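Local coordinates for LbaCas13a H328A (C2c2) (Lachnospiraceae bacterium NK4A179, PDB 5WLH), which binds a CRISPR guide RNA precursor and, as a Cas13a (C2c2) enzyme, probably cleaves RNA under its guidance, at residues Arg1327-Tyr1337 / Glu1371-Glu1380; Cys823-Ala829 / Asn1283-Gln1294. One frame throughout, in Å; residues are numbered along the deposited sequence.

Contact 1. Residues Arg1327-Tyr1337 / Glu1371-Glu1380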
loop_
_atom_site.group_PDB
_atom_site.type_symbol
_atom_site.label_atom_id
_atom_site.label_comp_id
_atom_site.label_asym_id
_atom_site.label_seq_id
_atom_site.Cartn_x
_atom_site.Cartn_y
_atom_site.Cartn_z
ATOM N N ARG A 1327 3.123 16.431 -14.804
ATOM C CA ARG A 1327 4.162 15.554 -15.325
ATOM C C ARG A 1327 5.156 15.314 -14.203
ATOM O O ARG A 1327 5.794 16.256 -13.719
ATOM C CB ARG A 1327 4.856 16.153 -16.551
ATOM C CG ARG A 1327 5.912 15.227 -17.139
ATOM C CD ARG A 1327 6.175 15.546 -18.608
ATOM N NE ARG A 1327 7.345 16.399 -18.739
ATOM C CZ ARG A 1327 8.592 15.947 -18.684
ATOM N NH1 ARG A 1327 9.603 16.792 -18.794
ATOM N NH2 ARG A 1327 8.825 14.648 -18.520
ATOM N N ILE A 1328 5.245 14.067 -13.760
ATOM C CA ILE A 1328 6.258 13.660 -12.793
ATOM C C ILE A 1328 7.500 13.284 -13.578
ATOM O O ILE A 1328 7.458 12.413 -14.453
ATOM C CB ILE A 1328 5.775 12.478 -11.939
ATOM C CG1 ILE A 1328 4.467 12.834 -11.207
ATOM C CG2 ILE A 1328 6.866 12.041 -10.995
ATOM C CD1 ILE A 1328 3.751 11.605 -10.592
ATOM N N THR A 1329 8.600 13.949 -13.286
ATOM C CA THR A 1329 9.820 13.547 -13.946
ATOM C C THR A 1329 10.870 13.461 -12.860
ATOM O O THR A 1329 10.545 13.610 -11.673
ATOM C CB THR A 1329 10.196 14.530 -15.058
ATOM O OG1 THR A 1329 11.228 13.951 -15.864
ATOM C CG2 THR A 1329 10.649 15.860 -14.474
ATOM N N ILE A 1330 12.109 13.212 -13.249
ATOM C CA ILE A 1330 13.202 13.068 -12.298
ATOM C C ILE A 1330 14.193 14.190 -12.563
ATOM O O ILE A 1330 14.422 14.548 -13.724
ATOM C CB ILE A 1330 13.837 11.670 -12.408
ATOM C CG1 ILE A 1330 12.794 10.620 -11.988
ATOM C CG2 ILE A 1330 15.057 11.562 -11.535
ATOM C CD1 ILE A 1330 13.199 9.207 -12.254
ATOM N N ARG A 1331 14.738 14.765 -11.487
ATOM C CA ARG A 1331 15.693 15.868 -11.600
ATOM C C ARG A 1331 16.765 15.539 -12.634
ATOM O O ARG A 1331 17.370 14.465 -12.597
ATOM C CB ARG A 1331 16.330 16.149 -10.239
ATOM C CG ARG A 1331 16.797 17.591 -10.052
ATOM C CD ARG A 1331 17.120 17.893 -8.597
ATOM N NE ARG A 1331 18.300 17.159 -8.144
ATOM C CZ ARG A 1331 18.876 17.329 -6.957
ATOM N NH1 ARG A 1331 18.375 18.205 -6.089
ATOM N NH2 ARG A 1331 19.953 16.619 -6.635
ATOM N N GLU A 1332 16.972 16.459 -13.582
ATOM C CA GLU A 1332 17.863 16.177 -14.703
ATOM C C GLU A 1332 19.306 16.003 -14.247
ATOM O O GLU A 1332 20.069 15.262 -14.883
ATOM C CB GLU A 1332 17.758 17.295 -15.744
ATOM C CG GLU A 1332 16.368 17.925 -15.800
ATOM C CD GLU A 1332 16.252 19.030 -16.836
ATOM O OE1 GLU A 1332 16.834 18.882 -17.935
ATOM O OE2 GLU A 1332 15.581 20.049 -16.547
ATOM N N LYS A 1333 19.685 16.649 -13.149
ATOM C CA LYS A 1333 21.039 16.595 -12.612
ATOM C C LYS A 1333 21.010 15.922 -11.247
ATOM O O LYS A 1333 20.361 16.419 -10.320
ATOM C CB LYS A 1333 21.637 18.002 -12.514
ATOM C CG LYS A 1333 22.736 18.163 -11.488
ATOM C CD LYS A 1333 23.610 19.362 -11.840
ATOM C CE LYS A 1333 24.818 18.937 -12.663
ATOM N NZ LYS A 1333 25.726 18.032 -11.896
ATOM N N ASN A 1334 21.708 14.791 -11.131
ATOM C CA ASN A 1334 21.796 14.033 -9.883
ATOM C C ASN A 1334 20.405 13.711 -9.349
ATOM O O ASN A 1334 20.090 13.951 -8.182
ATOM C CB ASN A 1334 22.617 14.776 -8.835
ATOM C CG ASN A 1334 24.063 14.944 -9.266
ATOM O OD1 ASN A 1334 24.584 14.110 -10.000
ATOM N ND2 ASN A 1334 24.703 16.013 -8.822
ATOM N N GLY A 1335 19.566 13.201 -10.236
ATOM C CA GLY A 1335 18.227 12.818 -9.845
ATOM C C GLY A 1335 18.068 11.379 -9.419
ATOM O O GLY A 1335 17.046 11.034 -8.821
ATOM N N VAL A 1336 19.055 10.532 -9.698
ATOM C CA VAL A 1336 18.985 9.100 -9.415
ATOM C C VAL A 1336 20.284 8.702 -8.732
ATOM O O VAL A 1336 21.369 8.964 -9.264
ATOM C CB VAL A 1336 18.774 8.266 -10.689
ATOM C CG1 VAL A 1336 18.804 6.762 -10.381
ATOM C CG2 VAL A 1336 17.442 8.642 -11.405
ATOM N N TYR A 1337 20.188 8.089 -7.555
ATOM C CA TYR A 1337 21.390 7.537 -6.944
ATOM C C TYR A 1337 21.064 6.219 -6.256
ATOM O O TYR A 1337 19.915 5.934 -5.916
ATOM C CB TYR A 1337 22.054 8.520 -5.962
ATOM C CG TYR A 1337 21.200 8.965 -4.798
ATOM C CD1 TYR A 1337 20.297 10.007 -4.944
ATOM C CD2 TYR A 1337 21.321 8.370 -3.546
ATOM C CE1 TYR A 1337 19.520 10.434 -3.891
ATOM C CE2 TYR A 1337 20.538 8.795 -2.478
ATOM C CZ TYR A 1337 19.640 9.825 -2.666
ATOM O OH TYR A 1337 18.851 10.265 -1.626
ATOM N N GLU A 1371 10.899 8.123 -23.975
ATOM C CA GLU A 1371 11.706 9.323 -23.804
ATOM C C GLU A 1371 13.139 8.929 -23.470
ATOM O O GLU A 1371 13.390 7.913 -22.814
ATOM C CB GLU A 1371 11.111 10.220 -22.714
ATOM C CG GLU A 1371 11.919 11.478 -22.361
ATOM C CD GLU A 1371 11.254 12.351 -21.280
ATOM O OE1 GLU A 1371 11.775 13.453 -20.994
ATOM O OE2 GLU A 1371 10.219 11.939 -20.707
ATOM N N LYS A 1372 14.085 9.707 -23.975
ATOM C CA LYS A 1372 15.492 9.505 -23.679
ATOM C C LYS A 1372 16.025 10.690 -22.901
ATOM O O LYS A 1372 15.631 11.833 -23.145
ATOM C CB LYS A 1372 16.308 9.296 -24.958
ATOM C CG LYS A 1372 15.946 7.973 -25.565
ATOM C CD LYS A 1372 16.723 6.885 -24.811
ATOM C CE LYS A 1372 16.158 5.496 -25.034
ATOM N NZ LYS A 1372 16.453 4.553 -23.890
ATOM N N VAL A 1373 16.894 10.409 -21.936
ATOM C CA VAL A 1373 17.401 11.456 -21.066
ATOM C C VAL A 1373 18.909 11.303 -20.958
ATOM O O VAL A 1373 19.479 10.244 -21.235
ATOM C CB VAL A 1373 16.759 11.447 -19.656
ATOM C CG1 VAL A 1373 15.259 11.295 -19.754
ATOM C CG2 VAL A 1373 17.355 10.343 -18.795
ATOM N N ASN A 1374 19.552 12.392 -20.553
ATOM C CA ASN A 1374 20.996 12.397 -20.348
ATOM C C ASN A 1374 21.273 11.672 -19.038
ATOM O O ASN A 1374 21.212 12.263 -17.958
ATOM C CB ASN A 1374 21.527 13.827 -20.331
ATOM C CG ASN A 1374 23.043 13.891 -20.238
ATOM O OD1 ASN A 1374 23.684 13.006 -19.671
ATOM N ND2 ASN A 1374 23.623 14.949 -20.796
ATOM N N MET A 1375 21.601 10.387 -19.127
ATOM C CA MET A 1375 21.737 9.595 -17.913
ATOM C C MET A 1375 23.030 9.882 -17.178
ATOM O O MET A 1375 23.073 9.749 -15.950
ATOM C CB MET A 1375 21.607 8.116 -18.251
ATOM C CG MET A 1375 20.245 7.843 -18.839
ATOM S SD MET A 1375 19.858 6.117 -19.030
ATOM C CE MET A 1375 20.914 5.647 -20.392
ATOM N N ASP A 1376 24.079 10.306 -17.894
ATOM C CA ASP A 1376 25.295 10.746 -17.216
ATOM C C ASP A 1376 25.011 11.900 -16.265
ATOM O O ASP A 1376 25.524 11.932 -15.140
ATOM C CB ASP A 1376 26.352 11.155 -18.243
ATOM C CG ASP A 1376 26.788 10.003 -19.119
ATOM O OD1 ASP A 1376 26.771 8.844 -18.637
ATOM O OD2 ASP A 1376 27.160 10.261 -20.287
ATOM N N GLU A 1377 24.207 12.871 -16.696
ATOM C CA GLU A 1377 23.892 13.974 -15.800
ATOM C C GLU A 1377 22.918 13.539 -14.704
ATOM O O GLU A 1377 23.028 13.987 -13.559
ATOM C CB GLU A 1377 23.325 15.150 -16.594
ATOM C CG GLU A 1377 24.284 16.342 -16.666
ATOM C CD GLU A 1377 23.783 17.460 -17.562
ATOM O OE1 GLU A 1377 24.616 18.289 -17.985
ATOM O OE2 GLU A 1377 22.565 17.514 -17.848
ATOM N N MET A 1378 21.972 12.660 -15.036
ATOM C CA MET A 1378 20.934 12.308 -14.068
ATOM C C MET A 1378 21.469 11.410 -12.958
ATOM O O MET A 1378 21.045 11.521 -11.799
ATOM C CB MET A 1378 19.771 11.631 -14.789
ATOM C CG MET A 1378 18.623 11.264 -13.847
ATOM S SD MET A 1378 17.155 10.779 -14.781
ATOM C CE MET A 1378 16.607 12.356 -15.424
ATOM N N ILE A 1379 22.385 10.507 -13.286
ATOM C CA ILE A 1379 22.881 9.560 -12.299
ATOM C C ILE A 1379 23.961 10.215 -11.451
ATOM O O ILE A 1379 24.910 10.811 -11.978
ATOM C CB ILE A 1379 23.405 8.288 -12.977
ATOM C CG1 ILE A 1379 22.267 7.575 -13.718
ATOM C CG2 ILE A 1379 24.076 7.393 -11.937
ATOM C CD1 ILE A 1379 22.703 6.362 -14.505
ATOM N N GLU A 1380 23.802 10.124 -10.135
ATOM C CA GLU A 1380 24.780 10.616 -9.176
ATOM C C GLU A 1380 25.625 9.459 -8.661
ATOM O O GLU A 1380 25.130 8.336 -8.492
ATOM C CB GLU A 1380 24.076 11.316 -8.015
ATOM C CG GLU A 1380 24.984 11.850 -6.923
ATOM C CD GLU A 1380 24.196 12.519 -5.814
ATOM O OE1 GLU A 1380 23.546 11.800 -5.026
ATOM O OE2 GLU A 1380 24.218 13.768 -5.732
HETATM O O HOH W 1 19.539 14.203 -17.329
#
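Residues 1327-1337 and 1371-1380 meet mainly through backbone hydrogen bonds. Asn1334 N gives a nearly straight bond to Glu1377 O (2.9 Å, 173°). Met1378 O accepts from Val1336 N at 3.1 Å, and Gly1335 N adds a weak, bent bond to the same oxygen. Glu1380 N returns a bond to Val1336 O at 2.8 Å. Val1336 and Ile1379 thus form a single beta bridge beside loop 1331-1335, which links strands 1321-1330 and 1336-1344 on the two sides of strand 1297-1310. Water 1 adds a link, donating to both Glu1332 O and Asn1374 O. Asn1374 also N-caps helix 1375-1378, its OD1 accepting from Glu1377 N.

The apolar part centres on Met1378. With chi1 at -178° its CG lies against Val1336 CG2, and the bend at chi3 swings CE round to the carbonyl oxygens of Ile1330 and Arg1331. Met1378 SD lies 3.9 Å from Ile1330 CG2.

The side chain of Glu1380 lies across Asn1334 at about a right angle, Glu1380 CB 3.5 Å from Asn1334 OD1 and OE2 packed against Asn1334 CB. It runs alongside Tyr1337. Glu1380 OE1 approaches the ring obliquely, 3.7 Å from Tyr1337 CG, and makes a weak, long ion pair with Arg1300. An alanine here would keep CB against Asn1334 OD1 but would probably lose the carboxylate's packing on Asn1334 and Tyr1337 and leave Arg1300 without that ion pair.

Charge plays a small part. Arg1327 NH2 and Glu1371 OE2 form only a long salt bridge, the guanidinium and carboxylate planes 50° apart. Arg1331 turns back on its own loop, bonding Lys1333 O through NE and Asn1334 O through NH2.

The hold therefore depends mostly on main-chain atoms and one buried methionine, which tie the modelled C-terminal end to this loop.

Contact 2. Residues Cys823-Ala829 / Asn1283-Gln1294. With nucleotides of chain B.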
loop_
_atom_site.group_PDB
_atom_site.type_symbol
_atom_site.label_atom_id
_atom_site.label_comp_id
_atom_site.label_asym_id
_atom_site.label_seq_id
_atom_site.Cartn_x
_atom_site.Cartn_y
_atom_site.Cartn_z
ATOM N N CYS A 823 4.776 6.151 8.772
ATOM C CA CYS A 823 5.336 6.982 7.707
ATOM C C CYS A 823 5.106 6.357 6.335
ATOM O O CYS A 823 5.548 5.239 6.075
ATOM C CB CYS A 823 6.836 7.207 7.922
ATOM S SG CYS A 823 7.586 8.349 6.721
ATOM N N MET A 824 4.428 7.096 5.448
ATOM C CA MET A 824 4.060 6.545 4.144
ATOM C C MET A 824 5.255 6.361 3.231
ATOM O O MET A 824 5.175 5.592 2.267
ATOM C CB MET A 824 3.076 7.451 3.401
ATOM C CG MET A 824 1.848 7.821 4.135
ATOM S SD MET A 824 1.308 9.438 3.549
ATOM C CE MET A 824 0.247 9.103 2.184
ATOM N N GLN A 825 6.339 7.082 3.477
ATOM C CA GLN A 825 7.506 7.018 2.622
ATOM C C GLN A 825 8.456 5.973 3.170
ATOM O O GLN A 825 8.772 5.984 4.368
ATOM C CB GLN A 825 8.204 8.376 2.555
ATOM C CG GLN A 825 8.823 8.689 1.223
ATOM C CD GLN A 825 8.902 10.178 0.971
ATOM O OE1 GLN A 825 9.856 10.833 1.388
ATOM N NE2 GLN A 825 7.890 10.728 0.293
ATOM N N LYS A 826 8.870 5.052 2.312
ATOM C CA LYS A 826 9.964 4.171 2.676
ATOM C C LYS A 826 11.186 5.003 3.032
ATOM O O LYS A 826 11.466 6.017 2.392
ATOM C CB LYS A 826 10.299 3.238 1.528
ATOM C CG LYS A 826 11.235 2.129 1.913
ATOM C CD LYS A 826 11.326 1.123 0.792
ATOM C CE LYS A 826 10.023 1.081 -0.012
ATOM N NZ LYS A 826 8.746 0.744 0.720
ATOM N N LYS A 827 11.902 4.583 4.065
ATOM C CA LYS A 827 13.039 5.354 4.548
ATOM C C LYS A 827 14.318 4.887 3.868
ATOM O O LYS A 827 14.610 3.687 3.817
ATOM C CB LYS A 827 13.167 5.257 6.070
ATOM C CG LYS A 827 11.839 5.295 6.804
ATOM C CD LYS A 827 12.006 4.984 8.289
ATOM C CE LYS A 827 12.107 6.262 9.114
ATOM N NZ LYS A 827 12.354 5.976 10.560
ATOM N N SER A 828 15.057 5.846 3.316
ATOM C CA SER A 828 16.385 5.600 2.788
ATOM C C SER A 828 17.399 5.594 3.927
ATOM O O SER A 828 17.072 5.845 5.090
ATOM C CB SER A 828 16.748 6.665 1.759
ATOM O OG SER A 828 16.916 7.917 2.407
ATOM N N ALA A 829 18.652 5.319 3.588
ATOM C CA ALA A 829 19.747 5.438 4.544
ATOM C C ALA A 829 20.329 6.853 4.530
ATOM O O ALA A 829 19.699 7.808 4.994
ATOM C CB ALA A 829 20.828 4.417 4.235
ATOM N N ASN A 1283 -0.641 10.371 -2.546
ATOM C CA ASN A 1283 0.383 9.374 -2.258
ATOM C C ASN A 1283 0.910 8.684 -3.508
ATOM O O ASN A 1283 1.790 7.813 -3.399
ATOM C CB ASN A 1283 -0.161 8.327 -1.282
ATOM C CG ASN A 1283 0.947 7.632 -0.489
ATOM O OD1 ASN A 1283 2.018 8.204 -0.262
ATOM N ND2 ASN A 1283 0.671 6.410 -0.024
ATOM N N VAL A 1284 0.391 9.031 -4.690
ATOM C CA VAL A 1284 0.821 8.346 -5.913
ATOM C C VAL A 1284 2.306 8.489 -6.141
ATOM O O VAL A 1284 2.996 7.470 -6.364
ATOM C CB VAL A 1284 -0.036 8.805 -7.103
ATOM C CG1 VAL A 1284 0.655 8.446 -8.421
ATOM C CG2 VAL A 1284 -1.446 8.151 -7.067
ATOM N N PRO A 1285 2.922 9.677 -6.080
ATOM C CA PRO A 1285 4.375 9.744 -6.284
ATOM C C PRO A 1285 5.163 8.995 -5.223
ATOM O O PRO A 1285 6.155 8.333 -5.539
ATOM C CB PRO A 1285 4.662 11.255 -6.263
ATOM C CG PRO A 1285 3.302 11.909 -6.644
ATOM C CD PRO A 1285 2.295 11.011 -5.960
ATOM N N THR A 1286 4.749 9.085 -3.962
ATOM C CA THR A 1286 5.470 8.393 -2.894
ATOM C C THR A 1286 5.457 6.892 -3.124
ATOM O O THR A 1286 6.456 6.206 -2.897
ATOM C CB THR A 1286 4.824 8.739 -1.554
ATOM O OG1 THR A 1286 5.116 10.106 -1.251
ATOM C CG2 THR A 1286 5.350 7.811 -0.418
ATOM N N ILE A 1287 4.324 6.357 -3.582
ATOM C CA ILE A 1287 4.259 4.922 -3.822
ATOM C C ILE A 1287 5.239 4.522 -4.914
ATOM O O ILE A 1287 5.932 3.503 -4.806
ATOM C CB ILE A 1287 2.816 4.524 -4.151
ATOM C CG1 ILE A 1287 1.982 4.595 -2.861
ATOM C CG2 ILE A 1287 2.770 3.118 -4.734
ATOM C CD1 ILE A 1287 0.484 4.485 -3.109
ATOM N N LEU A 1288 5.320 5.325 -5.980
ATOM C CA LEU A 1288 6.311 5.084 -7.026
ATOM C C LEU A 1288 7.721 5.144 -6.460
ATOM O O LEU A 1288 8.538 4.251 -6.698
ATOM C CB LEU A 1288 6.143 6.114 -8.145
ATOM C CG LEU A 1288 7.239 6.135 -9.221
ATOM C CD1 LEU A 1288 7.290 4.818 -9.950
ATOM C CD2 LEU A 1288 6.957 7.247 -10.208
ATOM N N TYR A 1289 8.017 6.196 -5.702
ATOM C CA TYR A 1289 9.334 6.325 -5.077
ATOM C C TYR A 1289 9.653 5.110 -4.200
ATOM O O TYR A 1289 10.779 4.588 -4.212
ATOM C CB TYR A 1289 9.354 7.622 -4.278
ATOM C CG TYR A 1289 10.508 7.761 -3.314
ATOM C CD1 TYR A 1289 11.699 8.359 -3.717
ATOM C CD2 TYR A 1289 10.396 7.331 -1.993
ATOM C CE1 TYR A 1289 12.761 8.501 -2.839
ATOM C CE2 TYR A 1289 11.465 7.463 -1.111
ATOM C CZ TYR A 1289 12.634 8.054 -1.545
ATOM O OH TYR A 1289 13.693 8.193 -0.680
ATOM N N ASN A 1290 8.666 4.640 -3.435
ATOM C CA ASN A 1290 8.883 3.478 -2.572
ATOM C C ASN A 1290 9.216 2.236 -3.381
ATOM O O ASN A 1290 10.090 1.451 -2.992
ATOM C CB ASN A 1290 7.631 3.190 -1.730
ATOM C CG ASN A 1290 7.322 4.266 -0.728
ATOM O OD1 ASN A 1290 8.155 5.117 -0.417
ATOM N ND2 ASN A 1290 6.091 4.229 -0.193
ATOM N N ILE A 1291 8.497 2.008 -4.489
ATOM C CA ILE A 1291 8.780 0.839 -5.319
ATOM C C ILE A 1291 10.229 0.864 -5.783
ATOM O O ILE A 1291 10.948 -0.138 -5.696
ATOM C CB ILE A 1291 7.808 0.776 -6.509
ATOM C CG1 ILE A 1291 6.399 0.465 -6.003
ATOM C CG2 ILE A 1291 8.298 -0.244 -7.533
ATOM C CD1 ILE A 1291 5.315 0.633 -7.084
ATOM N N LEU A 1292 10.693 2.023 -6.245
ATOM C CA LEU A 1292 12.091 2.133 -6.661
ATOM C C LEU A 1292 13.047 1.953 -5.487
ATOM O O LEU A 1292 14.079 1.277 -5.613
ATOM C CB LEU A 1292 12.317 3.485 -7.337
ATOM C CG LEU A 1292 11.412 3.570 -8.569
ATOM C CD1 LEU A 1292 11.195 5.039 -8.988
ATOM C CD2 LEU A 1292 12.011 2.765 -9.708
ATOM N N LEU A 1293 12.730 2.555 -4.340
ATOM C CA LEU A 1293 13.600 2.427 -3.179
ATOM C C LEU A 1293 13.675 0.984 -2.689
ATOM O O LEU A 1293 14.724 0.558 -2.173
ATOM C CB LEU A 1293 13.122 3.350 -2.067
ATOM C CG LEU A 1293 14.113 3.623 -0.928
ATOM C CD1 LEU A 1293 15.427 4.077 -1.514
ATOM C CD2 LEU A 1293 13.564 4.699 -0.000
ATOM N N GLN A 1294 12.591 0.207 -2.854
ATOM C CA GLN A 1294 12.650 -1.217 -2.504
ATOM C C GLN A 1294 13.752 -1.927 -3.261
ATOM O O GLN A 1294 14.284 -2.947 -2.788
ATOM C CB GLN A 1294 11.325 -1.923 -2.806
ATOM C CG GLN A 1294 10.317 -1.810 -1.698
ATOM C CD GLN A 1294 8.908 -2.078 -2.182
ATOM O OE1 GLN A 1294 7.959 -1.389 -1.793
ATOM N NE2 GLN A 1294 8.764 -3.081 -3.031
ATOM P P A B 29 -1.992 0.385 0.087
ATOM O OP1 A B 29 -1.796 -0.295 -1.231
ATOM O OP2 A B 29 -2.383 -0.346 1.340
ATOM O "O5'" A B 29 -0.672 1.148 0.530
ATOM C "C5'" A B 29 0.009 2.005 -0.371
ATOM C "C4'" A B 29 0.815 3.048 0.371
ATOM O "O4'" A B 29 -0.020 3.742 1.324
ATOM C "C3'" A B 29 1.980 2.550 1.212
ATOM O "O3'" A B 29 3.118 2.276 0.422
ATOM C "C2'" A B 29 2.182 3.708 2.171
ATOM O "O2'" A B 29 2.760 4.806 1.488
ATOM C "C1'" A B 29 0.732 4.078 2.466
ATOM N N9 A B 29 0.218 3.278 3.598
ATOM C C8 A B 29 -0.705 2.266 3.590
ATOM N N7 A B 29 -0.926 1.757 4.791
ATOM C C5 A B 29 -0.092 2.489 5.613
ATOM C C6 A B 29 0.141 2.420 6.997
ATOM N N6 A B 29 -0.504 1.551 7.787
ATOM N N1 A B 29 1.036 3.269 7.513
ATOM C C2 A B 29 1.654 4.132 6.695
ATOM N N3 A B 29 1.516 4.293 5.370
ATOM C C4 A B 29 0.617 3.425 4.894
ATOM P P C B 30 4.124 1.081 0.762
ATOM O OP1 C B 30 5.256 1.327 -0.168
ATOM O OP2 C B 30 3.432 -0.237 0.789
ATOM O "O5'" C B 30 4.605 1.347 2.247
ATOM C "C5'" C B 30 5.487 2.421 2.558
ATOM C "C4'" C B 30 5.700 2.520 4.046
ATOM O "O4'" C B 30 4.419 2.651 4.718
ATOM C "C3'" C B 30 6.328 1.305 4.707
ATOM O "O3'" C B 30 7.733 1.282 4.561
ATOM C "C2'" C B 30 5.883 1.439 6.157
ATOM O "O2'" C B 30 6.695 2.371 6.835
ATOM C "C1'" C B 30 4.487 2.051 5.995
ATOM N N1 C B 30 3.422 1.037 6.098
ATOM C C2 C B 30 3.132 0.568 7.377
ATOM O O2 C B 30 3.777 0.995 8.331
ATOM N N3 C B 30 2.165 -0.342 7.535
ATOM C C4 C B 30 1.495 -0.772 6.481
ATOM N N4 C B 30 0.550 -1.680 6.726
ATOM C C5 C B 30 1.757 -0.316 5.152
ATOM C C6 C B 30 2.730 0.604 5.003
ATOM P P A B 8 2.959 14.589 4.452
ATOM O OP1 A B 8 4.165 15.501 4.507
ATOM O OP2 A B 8 2.513 13.827 5.634
ATOM O "O5'" A B 8 1.797 15.526 3.908
ATOM C "C5'" A B 8 0.467 15.401 4.357
ATOM C "C4'" A B 8 -0.328 14.579 3.380
ATOM O "O4'" A B 8 0.116 13.202 3.430
ATOM C "C3'" A B 8 -1.818 14.520 3.664
ATOM O "O3'" A B 8 -2.481 15.619 3.075
ATOM C "C2'" A B 8 -2.239 13.184 3.075
ATOM O "O2'" A B 8 -2.381 13.289 1.664
ATOM C "C1'" A B 8 -1.010 12.330 3.372
ATOM N N9 A B 8 -1.128 11.645 4.673
ATOM C C8 A B 8 -0.390 11.848 5.817
ATOM N N7 A B 8 -0.723 11.051 6.808
ATOM C C5 A B 8 -1.738 10.254 6.266
ATOM C C6 A B 8 -2.530 9.226 6.811
ATOM N N6 A B 8 -2.371 8.778 8.048
ATOM N N1 A B 8 -3.459 8.641 6.012
ATOM C C2 A B 8 -3.601 9.100 4.758
ATOM N N3 A B 8 -2.905 10.063 4.147
ATOM C C4 A B 8 -2.002 10.612 4.964
HETATM O O HOH W 2 13.239 7.787 2.234
#
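The contact belongs to the guide-RNA binding surface, where loop 823-829 lies along helix 1284-1294 and both touch chain B. Asn1290 joins the three. Its ND2 donates in the carbonyl plane to Met824 O at 3.0 Å and also to OP1 of C30 of chain B. Its OD1 accepts from Lys826 N at 2.8 Å, with the donor above the carbonyl plane. Met824 O also accepts from O2' of A29 of chain B (2.7 Å). Asn1283 ND2 donates to that same O2' in a nearly straight bond (174°).

Gln825 NE2 reaches Thr1286 OG1 at 3.2 Å and bonds an uracil base as well. Gln825 CG packs against Tyr1289 CE2. Lys826 and Leu1293 lie alongside and run in opposing senses, Lys826 CB 3.9 Å from Leu1293 CD2. Bends at chi3 (-29°) and chi4 bring Lys826 NZ to a weak bond with Gln1294 OE1. The main partner of this amine is an RNA phosphate, in a salt bridge. At the edge of the Tyr1289 ring, water 2 donates to Lys826 O, accepts from Ser828 N and bonds Tyr1289 OH.

One asparagine amide thus fixes the loop and meets a phosphate, while the ribose hydroxyl of A29 is held from both protein segments. The shape of the loop and the path of the RNA are probably coupled here.

The two contacts lie close in the fold, with centres about 18 Å apart. They touch where Ile1328 CD1 packs on Pro1285 CG at 4.0 Å. Both border strand 1297-1310: contact 1 bonds to Arg1300 and other residues of it, and contact 2 packs on Asn1298. Both are partly buried. Contact 1 lies farther out, about 26 Å from the centre of the chain, against about 10 Å for contact 2. Contact 1 joins pieces near in sequence, through main-chain bonds. Contact 2 joins segments more than 450 residues apart, through side-chain amides and RNA groups.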